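Local coordinates for protein pyruvate kinase (Toxoplasma gondii, PDB 3GG8) that catalyses the last step of glycolysis, passing the phosphate of phosphoenolpyruvate to ADP to give ATP and pyruvate, at residues Q231-V236 with F265-A270. Sequence-based numbering, arbitrary orientation.
Sequences QSADDV and FDEILA
Q231 opens the contact by laying its backbone against I268, its C atom 4.3 Å from I268 CD1, where two neighbouring helices on the outside of the (βα)8 TIM barrel meet. Helix 233-243 leads from strand 224-227 back to strand 251-256, and helix 265-271 comes in the next connection, before strand 275-278. Q231 starts its side chain away from helix 265-271, and its amide bonds N258 and V200 O, while the backbone O of Q231 accepts from N264 ND2, just ahead of that helix.

At S232 the chain passes beside the same isoleucine: I268 CG1 packs 3.8 Å from S232 C. With CG1 anti to its own carbonyl carbon (chi1 -68°), I268 sends that branch and CD1 along the incoming loop, although its CB does not point straight at it. The loop is tied to the first turn of its own helix by D235, whose OD2 takes both Q231 N and S232 N, the first nearly in line with the C-O bond, the second from above the carboxylate plane.

A233 then brings the backbones together, its CA 4.4 Å from that of I268. The A233 methyl points at the opposing helix, with A233 CB 3.4 Å from E267 O. E267 runs extended across this methyl, CG anti to the backbone N (chi1 -164°), with E267 CG 3.4 Å from A233 CB. D234 turns outward, but R237 forms salt bridges with both D234 and E267, which probably eases the repulsion between the two acids. V236, about one turn after A233, points inward and closes the apolar seam over P254 of strand 251-256, which both V236 and I268 touch; V236 CG2 lies 4.3 Å from I268 CG2.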
ATOM      1  N   GLN C 231     -40.196   4.175   3.779  1.00 32.65           N
ATOM      2  CA  GLN C 231     -39.824   5.516   4.203  1.00 32.75           C
ATOM      3  C   GLN C 231     -39.014   5.563   5.501  1.00 32.86           C
ATOM      4  O   GLN C 231     -38.372   6.580   5.789  1.00 32.68           O
ATOM      5  CB  GLN C 231     -41.062   6.403   4.306  1.00 32.40           C
ATOM      6  CG  GLN C 231     -41.665   6.752   2.968  1.00 31.78           C
ATOM      7  CD  GLN C 231     -42.704   7.848   3.075  1.00 31.57           C
ATOM      8  OE1 GLN C 231     -42.541   8.928   2.494  1.00 30.63           O
ATOM      9  NE2 GLN C 231     -43.784   7.580   3.815  1.00 28.78           N
ATOM     10  N   SER C 232     -39.048   4.475   6.277  1.00 33.03           N
ATOM     11  CA  SER C 232     -38.314   4.389   7.551  1.00 33.41           C
ATOM     12  C   SER C 232     -38.090   2.935   7.975  1.00 33.97           C
ATOM     13  O   SER C 232     -38.802   2.035   7.532  1.00 33.86           O
ATOM     14  CB  SER C 232     -39.084   5.109   8.653  1.00 33.51           C
ATOM     15  OG  SER C 232     -40.085   4.271   9.195  1.00 34.22           O
ATOM     16  N   ALA C 233     -37.124   2.704   8.861  1.00 34.35           N
ATOM     17  CA  ALA C 233     -36.828   1.341   9.303  1.00 34.68           C
ATOM     18  C   ALA C 233     -37.952   0.703  10.139  1.00 34.76           C
ATOM     19  O   ALA C 233     -38.023  -0.515  10.234  1.00 35.04           O
ATOM     20  CB  ALA C 233     -35.499   1.295  10.041  1.00 34.81           C
ATOM     21  N   ASP C 234     -38.823   1.521  10.736  1.00 35.10           N
ATOM     22  CA  ASP C 234     -40.050   1.008  11.371  1.00 35.57           C
ATOM     23  C   ASP C 234     -40.953   0.266  10.384  1.00 35.44           C
ATOM     24  O   ASP C 234     -41.730  -0.611  10.784  1.00 35.64           O
ATOM     25  CB  ASP C 234     -40.864   2.131  12.003  1.00 35.88           C
ATOM     26  CG  ASP C 234     -40.239   2.663  13.264  1.00 37.64           C
ATOM     27  OD1 ASP C 234     -40.326   3.890  13.466  1.00 39.74           O
ATOM     28  OD2 ASP C 234     -39.658   1.870  14.047  1.00 40.36           O
ATOM     29  N   ASP C 235     -40.869   0.627   9.106  1.00 34.96           N
ATOM     30  CA  ASP C 235     -41.612  -0.085   8.074  1.00 35.03           C
ATOM     31  C   ASP C 235     -41.087  -1.517   7.962  1.00 35.03           C
ATOM     32  O   ASP C 235     -41.874  -2.460   7.860  1.00 35.71           O
ATOM     33  CB  ASP C 235     -41.502   0.628   6.720  1.00 34.75           C
ATOM     34  CG  ASP C 235     -42.169   2.003   6.707  1.00 34.77           C
ATOM     35  OD1 ASP C 235     -43.183   2.194   7.394  1.00 33.85           O
ATOM     36  OD2 ASP C 235     -41.695   2.895   5.970  1.00 35.74           O
ATOM     37  N   VAL C 236     -39.760  -1.669   8.006  1.00 34.57           N
ATOM     38  CA  VAL C 236     -39.111  -2.982   7.904  1.00 33.66           C
ATOM     39  C   VAL C 236     -39.376  -3.851   9.140  1.00 33.86           C
ATOM     40  O   VAL C 236     -39.685  -5.031   9.004  1.00 32.91           O
ATOM     41  CB  VAL C 236     -37.589  -2.872   7.688  1.00 33.70           C
ATOM     42  CG1 VAL C 236     -37.005  -4.251   7.430  1.00 32.21           C
ATOM     43  CG2 VAL C 236     -37.234  -1.876   6.527  1.00 32.20           C
ATOM     44  N   PHE C 265     -31.811   5.752   4.888  1.00 34.41           N
ATOM     45  CA  PHE C 265     -31.237   4.562   4.240  1.00 34.42           C
ATOM     46  C   PHE C 265     -30.438   3.620   5.136  1.00 34.76           C
ATOM     47  O   PHE C 265     -30.594   2.408   5.033  1.00 34.56           O
ATOM     48  CB  PHE C 265     -30.403   4.892   2.990  1.00 34.51           C
ATOM     49  CG  PHE C 265     -29.882   3.655   2.281  1.00 34.92           C
ATOM     50  CD1 PHE C 265     -30.729   2.878   1.491  1.00 32.89           C
ATOM     51  CD2 PHE C 265     -28.551   3.242   2.442  1.00 36.19           C
ATOM     52  CE1 PHE C 265     -30.250   1.711   0.855  1.00 34.64           C
ATOM     53  CE2 PHE C 265     -28.059   2.076   1.797  1.00 35.30           C
ATOM     54  CZ  PHE C 265     -28.911   1.312   1.013  1.00 33.69           C
ATOM     55  N   ASP C 266     -29.565   4.163   5.989  1.00 35.03           N
ATOM     56  CA  ASP C 266     -28.670   3.327   6.790  1.00 35.48           C
ATOM     57  C   ASP C 266     -29.428   2.451   7.790  1.00 35.78           C
ATOM     58  O   ASP C 266     -29.125   1.267   7.936  1.00 35.90           O
ATOM     59  CB  ASP C 266     -27.606   4.179   7.482  1.00 35.98           C
ATOM     60  CG  ASP C 266     -26.591   4.766   6.494  1.00 37.43           C
ATOM     61  OD1 ASP C 266     -26.136   4.056   5.584  1.00 37.89           O
ATOM     62  OD2 ASP C 266     -26.235   5.946   6.628  1.00 40.62           O
ATOM     63  N   GLU C 267     -30.422   3.031   8.456  1.00 35.76           N
ATOM     64  CA  GLU C 267     -31.260   2.290   9.390  1.00 36.48           C
ATOM     65  C   GLU C 267     -32.169   1.295   8.637  1.00 35.70           C
ATOM     66  O   GLU C 267     -32.395   0.172   9.111  1.00 36.36           O
ATOM     67  CB  GLU C 267     -32.063   3.261  10.263  1.00 36.34           C
ATOM     68  CG  GLU C 267     -32.708   2.652  11.538  1.00 38.94           C
ATOM     69  CD  GLU C 267     -33.779   3.571  12.178  1.00 38.51           C
ATOM     70  OE1 GLU C 267     -33.942   4.729  11.711  1.00 41.49           O
ATOM     71  OE2 GLU C 267     -34.468   3.129  13.129  1.00 39.25           O
ATOM     72  N   ILE C 268     -32.668   1.693   7.467  1.00 34.80           N
ATOM     73  CA  ILE C 268     -33.416   0.773   6.595  1.00 34.24           C
ATOM     74  C   ILE C 268     -32.540  -0.431   6.189  1.00 34.20           C
ATOM     75  O   ILE C 268     -32.931  -1.579   6.367  1.00 33.96           O
ATOM     76  CB  ILE C 268     -33.971   1.494   5.346  1.00 33.98           C
ATOM     77  CG1 ILE C 268     -35.063   2.493   5.734  1.00 32.92           C
ATOM     78  CG2 ILE C 268     -34.486   0.491   4.304  1.00 33.92           C
ATOM     79  CD1 ILE C 268     -35.357   3.534   4.640  1.00 32.87           C
ATOM     80  N   LEU C 269     -31.346  -0.162   5.676  1.00 33.94           N
ATOM     81  CA  LEU C 269     -30.434  -1.223   5.287  1.00 34.48           C
ATOM     82  C   LEU C 269     -30.116  -2.170   6.446  1.00 35.33           C
ATOM     83  O   LEU C 269     -30.079  -3.385   6.253  1.00 35.89           O
ATOM     84  CB  LEU C 269     -29.144  -0.640   4.723  1.00 33.81           C
ATOM     85  CG  LEU C 269     -28.013  -1.588   4.320  1.00 33.62           C
ATOM     86  CD1 LEU C 269     -28.454  -2.701   3.381  1.00 32.50           C
ATOM     87  CD2 LEU C 269     -26.868  -0.761   3.694  1.00 34.04           C
ATOM     88  N   ALA C 270     -29.871  -1.614   7.635  1.00 35.54           N
ATOM     89  CA  ALA C 270     -29.534  -2.422   8.809  1.00 35.37           C
ATOM     90  C   ALA C 270     -30.657  -3.374   9.174  1.00 35.35           C
ATOM     91  O   ALA C 270     -30.393  -4.489   9.609  1.00 35.84           O
ATOM     92  CB  ALA C 270     -29.175  -1.534  10.017  1.00 34.99           C
TER